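Local coordinates for protein adenylyltransferase and sulfurtransferase uba4 (Chaetomium thermophilum, PDB 6YUB) that probably adenylates the C-terminal glycine of a ubiquitin-like sulfur carrier and passes sulfur to it for tRNA thiolation and molybdenum cofactor synthesis, at residues B[138-143]-B[298-303]; B[182-187]-B[279-284]. One frame throughout, in Å; residues are numbered along the deposited sequence. Where two conformers were deposited one is given.

Interaction 1. Residues B[138-143]-B[298-303]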
ATOM      1  N   ARG B 138     -20.519   4.304   7.737  1.00 33.00           N
ATOM      2  CA  ARG B 138     -20.065   4.900   6.485  1.00 34.16           C
ATOM      3  C   ARG B 138     -21.213   5.587   5.754  1.00 32.37           C
ATOM      4  O   ARG B 138     -21.065   6.711   5.259  1.00 29.32           O
ATOM      5  CB  ARG B 138     -19.426   3.837   5.593  1.00 35.00           C
ATOM      6  CG  ARG B 138     -17.939   3.646   5.849  1.00 42.25           C
ATOM      7  CD  ARG B 138     -17.209   3.121   4.618  1.00 42.86           C
ATOM      8  NE  ARG B 138     -17.458   1.703   4.375  1.00 48.30           N
ATOM      9  CZ  ARG B 138     -16.972   0.720   5.131  1.00 50.94           C
ATOM     10  NH1 ARG B 138     -16.224   1.002   6.189  1.00 45.76           N
ATOM     11  NH2 ARG B 138     -17.243  -0.544   4.832  1.00 51.86           N
ATOM     12  N   TYR B 139     -22.368   4.919   5.670  1.00 34.33           N
ATOM     13  CA  TYR B 139     -23.515   5.523   5.001  1.00 41.23           C
ATOM     14  C   TYR B 139     -24.015   6.741   5.765  1.00 34.80           C
ATOM     15  O   TYR B 139     -24.406   7.744   5.157  1.00 33.55           O
ATOM     16  CB  TYR B 139     -24.631   4.488   4.836  1.00 41.81           C
ATOM     17  CG  TYR B 139     -24.377   3.499   3.715  1.00 39.89           C
ATOM     18  CD1 TYR B 139     -24.709   3.807   2.406  1.00 43.04           C
ATOM     19  CD2 TYR B 139     -23.804   2.259   3.970  1.00 41.54           C
ATOM     20  CE1 TYR B 139     -24.479   2.908   1.375  1.00 42.23           C
ATOM     21  CE2 TYR B 139     -23.569   1.356   2.949  1.00 44.23           C
ATOM     22  CZ  TYR B 139     -23.908   1.687   1.655  1.00 41.24           C
ATOM     23  OH  TYR B 139     -23.680   0.792   0.636  1.00 51.36           O
ATOM     24  N   LEU B 140     -23.996   6.683   7.097  1.00 37.43           N
ATOM     25  CA  LEU B 140     -24.414   7.829   7.895  1.00 30.43           C
ATOM     26  C   LEU B 140     -23.514   9.029   7.641  1.00 27.55           C
ATOM     27  O   LEU B 140     -23.990  10.152   7.447  1.00 28.44           O
ATOM     28  CB  LEU B 140     -24.410   7.460   9.379  1.00 30.22           C
ATOM     29  CG  LEU B 140     -24.613   8.619  10.354  1.00 33.41           C
ATOM     30  CD1 LEU B 140     -25.938   9.326  10.064  1.00 38.31           C
ATOM     31  CD2 LEU B 140     -24.563   8.130  11.800  1.00 35.49           C
ATOM     32  N   ILE B 141     -22.198   8.814   7.652  1.00 31.18           N
ATOM     33  CA  ILE B 141     -21.267   9.922   7.462  1.00 29.01           C
ATOM     34  C   ILE B 141     -21.411  10.503   6.061  1.00 28.07           C
ATOM     35  O   ILE B 141     -21.469  11.726   5.882  1.00 32.24           O
ATOM     36  CB  ILE B 141     -19.827   9.455   7.753  1.00 31.23           C
ATOM     37  CG1 ILE B 141     -19.680   9.109   9.237  1.00 31.03           C
ATOM     38  CG2 ILE B 141     -18.827  10.529   7.365  1.00 32.99           C
ATOM     39  CD1 ILE B 141     -18.483   8.219   9.549  1.00 35.67           C
ATOM     40  N   SER B 142     -21.493   9.643   5.046  1.00 27.12           N
ATOM     41  CA  SER B 142     -21.719  10.129   3.688  1.00 29.90           C
ATOM     42  C   SER B 142     -22.969  10.999   3.616  1.00 31.95           C
ATOM     43  O   SER B 142     -22.933  12.130   3.112  1.00 28.41           O
ATOM     44  CB  SER B 142     -21.827   8.949   2.724  1.00 32.35           C
ATOM     45  OG  SER B 142     -21.718   9.375   1.380  1.00 31.26           O
ATOM     46  N   ASP B 143     -24.092  10.488   4.127  1.00 32.60           N
ATOM     47  CA  ASP B 143     -25.333  11.255   4.109  1.00 30.60           C
ATOM     48  C   ASP B 143     -25.143  12.631   4.735  1.00 33.24           C
ATOM     49  O   ASP B 143     -25.482  13.655   4.128  1.00 32.51           O
ATOM     50  CB  ASP B 143     -26.431  10.470   4.829  1.00 31.99           C
ATOM     51  CG  ASP B 143     -26.863   9.235   4.056  1.00 40.80           C
ATOM     52  OD1 ASP B 143     -26.429   9.080   2.890  1.00 40.88           O
ATOM     53  OD2 ASP B 143     -27.630   8.419   4.608  1.00 42.46           O
ATOM     54  N   PRO B 298     -33.496   7.808   7.390  1.00 45.07           N
ATOM     55  CA  PRO B 298     -33.493   6.343   7.296  1.00 44.17           C
ATOM     56  C   PRO B 298     -32.924   5.652   8.526  1.00 44.58           C
ATOM     57  O   PRO B 298     -32.414   6.308   9.432  1.00 42.89           O
ATOM     58  CB  PRO B 298     -32.609   6.079   6.069  1.00 43.79           C
ATOM     59  CG  PRO B 298     -31.645   7.220   6.069  1.00 43.88           C
ATOM     60  CD  PRO B 298     -32.407   8.416   6.598  1.00 44.24           C
ATOM     61  N   ASN B 299     -33.023   4.329   8.547  1.00 72.22           N
ATOM     62  CA  ASN B 299     -32.474   3.511   9.621  1.00 72.08           C
ATOM     63  C   ASN B 299     -31.189   2.859   9.131  1.00 73.33           C
ATOM     64  O   ASN B 299     -31.184   2.185   8.096  1.00 75.07           O
ATOM     65  CB  ASN B 299     -33.481   2.448  10.066  1.00 69.99           C
ATOM     66  CG  ASN B 299     -33.216   1.953  11.474  1.00 70.47           C
ATOM     67  OD1 ASN B 299     -33.483   2.656  12.453  1.00 68.33           O
ATOM     68  ND2 ASN B 299     -32.696   0.736  11.586  1.00 70.97           N
ATOM     69  N   TYR B 300     -30.102   3.065   9.869  1.00 53.99           N
ATOM     70  CA  TYR B 300     -28.789   2.544   9.486  1.00 54.69           C
ATOM     71  C   TYR B 300     -28.618   1.172  10.122  1.00 62.58           C
ATOM     72  O   TYR B 300     -28.047   1.023  11.203  1.00 60.87           O
ATOM     73  CB  TYR B 300     -27.696   3.525   9.889  1.00 50.17           C
ATOM     74  CG  TYR B 300     -27.848   4.861   9.193  1.00 42.99           C
ATOM     75  CD1 TYR B 300     -27.299   5.076   7.936  1.00 38.47           C
ATOM     76  CD2 TYR B 300     -28.569   5.896   9.781  1.00 40.51           C
ATOM     77  CE1 TYR B 300     -27.447   6.286   7.290  1.00 38.24           C
ATOM     78  CE2 TYR B 300     -28.723   7.111   9.141  1.00 38.51           C
ATOM     79  CZ  TYR B 300     -28.157   7.302   7.893  1.00 39.67           C
ATOM     80  OH  TYR B 300     -28.306   8.508   7.247  1.00 38.97           O
ATOM     81  N   VAL B 301     -29.129   0.152   9.428  1.00104.60           N
ATOM     82  CA  VAL B 301     -29.093  -1.210   9.937  1.00116.37           C
ATOM     83  C   VAL B 301     -27.668  -1.740   9.898  1.00122.18           C
ATOM     84  O   VAL B 301     -26.921  -1.506   8.937  1.00125.83           O
ATOM     85  CB  VAL B 301     -30.043  -2.105   9.123  1.00122.71           C
ATOM     86  CG1 VAL B 301     -29.781  -1.949   7.626  1.00123.94           C
ATOM     87  CG2 VAL B 301     -29.896  -3.562   9.538  1.00127.19           C
ATOM     88  N   GLN B 302     -27.283  -2.463  10.949  1.00109.79           N
ATOM     89  CA  GLN B 302     -25.966  -3.087  10.993  1.00109.03           C
ATOM     90  C   GLN B 302     -25.810  -4.048   9.823  1.00107.44           C
ATOM     91  O   GLN B 302     -26.608  -4.977   9.659  1.00110.52           O
ATOM     92  CB  GLN B 302     -25.779  -3.821  12.319  1.00111.62           C
ATOM     93  N   PHE B 303     -24.783  -3.823   9.010  1.00103.38           N
ATOM     94  CA  PHE B 303     -24.563  -4.629   7.816  1.00 98.40           C
ATOM     95  C   PHE B 303     -23.522  -5.712   8.071  1.00 99.74           C
ATOM     96  O   PHE B 303     -23.436  -6.689   7.327  1.00100.56           O
ATOM     97  CB  PHE B 303     -24.123  -3.741   6.649  1.00 91.51           C
ATOM     98  CG  PHE B 303     -25.104  -2.657   6.308  1.00 85.57           C
ATOM     99  CD1 PHE B 303     -26.351  -2.974   5.794  1.00 84.37           C
ATOM    100  CD2 PHE B 303     -24.781  -1.325   6.494  1.00 81.58           C
ATOM    101  CE1 PHE B 303     -27.256  -1.981   5.477  1.00 83.72           C
ATOM    102  CE2 PHE B 303     -25.684  -0.327   6.179  1.00 80.86           C
ATOM    103  CZ  PHE B 303     -26.924  -0.656   5.671  1.00 82.18           C
TER

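Interaction 2. Residues B[182-187]-B[279-284]. With ZN (zinc ion), chain E.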
ATOM      1  N   ALA B 182     -19.496  15.587  -7.885  1.00 36.15           N
ATOM      2  CA  ALA B 182     -18.853  14.409  -7.335  1.00 35.72           C
ATOM      3  C   ALA B 182     -19.889  13.486  -6.698  1.00 39.33           C
ATOM      4  O   ALA B 182     -20.944  13.937  -6.234  1.00 36.62           O
ATOM      5  CB  ALA B 182     -17.807  14.811  -6.298  1.00 39.86           C
ATOM      6  N   PRO B 183     -19.614  12.187  -6.655  1.00 35.93           N
ATOM      7  CA  PRO B 183     -20.574  11.251  -6.063  1.00 33.65           C
ATOM      8  C   PRO B 183     -20.514  11.251  -4.545  1.00 34.20           C
ATOM      9  O   PRO B 183     -19.563  11.734  -3.924  1.00 32.75           O
ATOM     10  CB  PRO B 183     -20.126   9.895  -6.622  1.00 36.46           C
ATOM     11  CG  PRO B 183     -18.642  10.049  -6.775  1.00 36.41           C
ATOM     12  CD  PRO B 183     -18.406  11.503  -7.154  1.00 35.67           C
ATOM     13  N   CYS B 184     -21.571  10.696  -3.950  1.00 34.75           N
ATOM     14  CA  CYS B 184     -21.568  10.348  -2.540  1.00 41.97           C
ATOM     15  C   CYS B 184     -21.342   8.838  -2.415  1.00 43.27           C
ATOM     16  O   CYS B 184     -21.218   8.118  -3.412  1.00 38.77           O
ATOM     17  CB  CYS B 184     -22.873  10.780  -1.873  1.00 38.41           C
ATOM     18  SG  CYS B 184     -24.125   9.509  -1.834  0.99 36.18           S
ATOM     19  N   TYR B 185     -21.292   8.348  -1.173  1.00 39.33           N
ATOM     20  CA  TYR B 185     -21.011   6.929  -0.966  1.00 43.13           C
ATOM     21  C   TYR B 185     -22.128   6.047  -1.517  1.00 43.36           C
ATOM     22  O   TYR B 185     -21.864   4.925  -1.964  1.00 40.87           O
ATOM     23  CB  TYR B 185     -20.785   6.647   0.522  1.00 40.87           C
ATOM     24  CG  TYR B 185     -20.199   5.279   0.810  1.00 41.90           C
ATOM     25  CD1 TYR B 185     -18.837   5.041   0.669  1.00 47.46           C
ATOM     26  CD2 TYR B 185     -21.004   4.230   1.228  1.00 42.95           C
ATOM     27  CE1 TYR B 185     -18.294   3.791   0.932  1.00 45.98           C
ATOM     28  CE2 TYR B 185     -20.474   2.978   1.492  1.00 41.88           C
ATOM     29  CZ  TYR B 185     -19.120   2.765   1.342  1.00 47.24           C
ATOM     30  OH  TYR B 185     -18.590   1.521   1.603  1.00 48.11           O
ATOM     31  N   ARG B 186     -23.375   6.526  -1.493  1.00 36.42           N
ATOM     32  CA  ARG B 186     -24.467   5.749  -2.068  1.00 41.84           C
ATOM     33  C   ARG B 186     -24.372   5.714  -3.590  1.00 47.53           C
ATOM     34  O   ARG B 186     -24.673   4.690  -4.212  1.00 45.73           O
ATOM     35  CB  ARG B 186     -25.813   6.325  -1.635  1.00 40.78           C
ATOM     36  CG  ARG B 186     -26.180   6.044  -0.188  1.00 40.93           C
ATOM     37  CD  ARG B 186     -27.482   6.737   0.182  1.00 36.97           C
ATOM     38  NE  ARG B 186     -27.729   6.713   1.619  1.00 39.79           N
ATOM     39  CZ  ARG B 186     -28.359   5.732   2.260  1.00 40.96           C
ATOM     40  NH1 ARG B 186     -28.816   4.679   1.596  1.00 43.63           N
ATOM     41  NH2 ARG B 186     -28.530   5.809   3.570  1.00 42.43           N
ATOM     42  N   CYS B 187     -23.960   6.827  -4.207  1.00 48.09           N
ATOM     43  CA  CYS B 187     -23.766   6.847  -5.650  1.00 52.30           C
ATOM     44  C   CYS B 187     -22.864   5.707  -6.108  1.00 60.85           C
ATOM     45  O   CYS B 187     -23.027   5.190  -7.218  1.00 64.28           O
ATOM     46  CB  CYS B 187     -23.158   8.181  -6.090  1.00 49.70           C
ATOM     47  SG  CYS B 187     -24.230   9.619  -5.958  1.00 46.95           S
ATOM     48  N   CYS B 279     -29.919   9.232  -6.945  1.00 50.58           N
ATOM     49  CA  CYS B 279     -29.331   8.763  -5.698  1.00 44.06           C
ATOM     50  C   CYS B 279     -30.249   9.088  -4.527  1.00 41.20           C
ATOM     51  O   CYS B 279     -30.737  10.214  -4.403  1.00 42.13           O
ATOM     52  CB  CYS B 279     -27.961   9.390  -5.470  1.00 44.64           C
ATOM     53  SG  CYS B 279     -27.342   9.107  -3.792  0.94 43.43           S
ATOM     54  N   PHE B 280     -30.466   8.096  -3.660  1.00 37.35           N
ATOM     55  CA  PHE B 280     -31.332   8.282  -2.501  1.00 41.95           C
ATOM     56  C   PHE B 280     -30.955   9.522  -1.699  1.00 39.55           C
ATOM     57  O   PHE B 280     -31.833  10.215  -1.172  1.00 34.64           O
ATOM     58  CB  PHE B 280     -31.273   7.032  -1.614  1.00 42.73           C
ATOM     59  CG  PHE B 280     -31.952   7.193  -0.282  1.00 41.14           C
ATOM     60  CD1 PHE B 280     -33.320   7.036  -0.166  1.00 44.19           C
ATOM     61  CD2 PHE B 280     -31.216   7.485   0.854  1.00 43.34           C
ATOM     62  CE1 PHE B 280     -33.948   7.178   1.059  1.00 45.88           C
ATOM     63  CE2 PHE B 280     -31.843   7.632   2.085  1.00 46.13           C
ATOM     64  CZ  PHE B 280     -33.207   7.478   2.181  1.00 44.77           C
ATOM     65  N   ALA B 281     -29.658   9.825  -1.609  1.00 33.37           N
ATOM     66  CA  ALA B 281     -29.168  10.871  -0.721  1.00 34.23           C
ATOM     67  C   ALA B 281     -28.895  12.193  -1.431  1.00 40.25           C
ATOM     68  O   ALA B 281     -29.365  13.241  -0.977  1.00 34.59           O
ATOM     69  CB  ALA B 281     -27.889  10.392  -0.013  1.00 37.03           C
ATOM     70  N   CYS B 282     -28.127  12.171  -2.524  1.00 42.86           N
ATOM     71  CA  CYS B 282     -27.718  13.394  -3.201  1.00 44.25           C
ATOM     72  C   CYS B 282     -28.422  13.611  -4.532  1.00 44.58           C
ATOM     73  O   CYS B 282     -28.184  14.633  -5.183  1.00 45.80           O
ATOM     74  CB  CYS B 282     -26.196  13.393  -3.417  1.00 43.75           C
ATOM     75  SG  CYS B 282     -25.538  12.014  -4.403  0.97 34.90           S
ATOM     76  N   GLY B 283     -29.292  12.697  -4.947  1.00 47.32           N
ATOM     77  CA  GLY B 283     -29.920  12.780  -6.244  1.00 49.63           C
ATOM     78  C   GLY B 283     -31.087  13.747  -6.287  1.00 52.40           C
ATOM     79  O   GLY B 283     -31.424  14.423  -5.316  1.00 44.41           O
ATOM     80  N   GLU B 284     -31.712  13.804  -7.463  1.00 49.06           N
ATOM     81  CA  GLU B 284     -32.883  14.647  -7.659  1.00 56.78           C
ATOM     82  C   GLU B 284     -34.037  14.155  -6.794  1.00 57.22           C
ATOM     83  O   GLU B 284     -34.213  12.950  -6.592  1.00 58.90           O
ATOM     84  CB  GLU B 284     -33.283  14.643  -9.135  1.00 61.02           C
ATOM     85  CG  GLU B 284     -34.209  15.772  -9.555  1.00 66.49           C
ATOM     86  CD  GLU B 284     -34.394  15.836 -11.061  1.00 72.90           C
ATOM     87  OE1 GLU B 284     -34.630  14.774 -11.681  1.00 72.65           O
ATOM     88  OE2 GLU B 284     -34.291  16.945 -11.627  1.00 76.12           O
TER
HETATM   89 ZN    ZN E 401     -25.150   9.913  -3.856  1.00 38.87          ZN

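Interaction 1. Residues B[138-143]-B[298-303]
Tyr-300 lies against helix 135-148 with Leu-140 over one face of its ring and Asp-143 at its edge, fastening the tail of this chain to a helix of the Rossmann-type ThiF adenylation domain. The construct lacks the C-terminal rhodanese domain, so in the whole protein the chain runs on from this tail. The backbone makes an inverse gamma turn centred on Tyr-300, closed by a weak bond from Val-301 N to Asn-299 O. From this turn the ring reaches the helix because its CG stands beside the backbone N, anti to the carbonyl carbon (chi1 -62°). Leu-140 CB sits 3.9 Å from the centroid of the Tyr-300 ring, a CH-pi contact only 13° off the normal. Leu-140 CD1 sits toward the rim on the same side, 3.7 Å from Tyr-300 CE2. At the tip, Tyr-300 OH donates to Asp-143 OD2 over 2.7 Å; OD2 accepts on its anti lone pair, the one away from OD1, and the carboxylate is turned 50° from the ring plane. Ile-293 of helix 290-294 also packs on Tyr-300. A phenylalanine in place of Tyr-300 would probably leave Asp-143 OD2 without its phenolic donor and the tail without this polar tether. From Val-301 on the tail is poorly ordered, and Phe-303 adds only a peripheral contact: its CE2 lies 3.9 Å from CD2 of Tyr-139, the two rings meeting obliquely.

Interaction 2. Residues B[182-187]-B[279-284]
Cys-184, Cys-187, Cys-279 and Cys-282 bind one zinc ion, a Cys4 site built from two CxxC pairs as in other MoeB/ThiF-type enzymes. The metal lies 2.3 Å from SG of Cys-184, Cys-187 and Cys-279, and 2.2 Å from SG of Cys-282; alternate conformers exist for all four cysteines. Backbone amides steady the sulfurs. Cys-184 is the N-cap of helix 185-188 and forms a capping box with Cys-187, each residue's N-H pointing at the other's SG. In the second pair a chi1 of 168° turns Cys-279 SG away from its own N-H and toward the zinc, where it takes two donors, Cys-282 N at 3.4 Å and Ala-281 N at 3.3 Å. Outside the metal shell, Arg-186 runs extended alongside Phe-280, whose CD2 stands 3.6 Å from Arg-186 CZ, over one face of the guanidinium near its rim, with the planes 54° apart. The methyl of Ala-281 packs 3.7 Å from Arg-186 CD. Asp-143 on helix 135-148 holds Arg-186 NH2 in a salt bridge. With every ligand a cysteine sulfur, the site fits a structural zinc that clips the start of helix 185-188 to the loop after strand 267-271, its negative charge probably eased by the N-H donors.

Both interactions gather around helix 135-148 on the same side of the domain, and each is partly buried. The metal site of interaction 2 is mostly buried, three of its four cysteines being so, with Phe-280 at the exposed margin; interaction 1 passes from buried helix side chains to an exposed, poorly ordered chain end. Metal coordination joins a helix start to a distant loop in 182-187/279-284, whereas 138-143/298-303 depends on a tyrosine laid on a helix and one carboxylate bond. That carboxylate serves both contacts, and the helix adds two further ties: Ser-142 OG hydrogen-bonds to Tyr-185 N, and the rings of Tyr-139 and Tyr-185 meet edge-to-face.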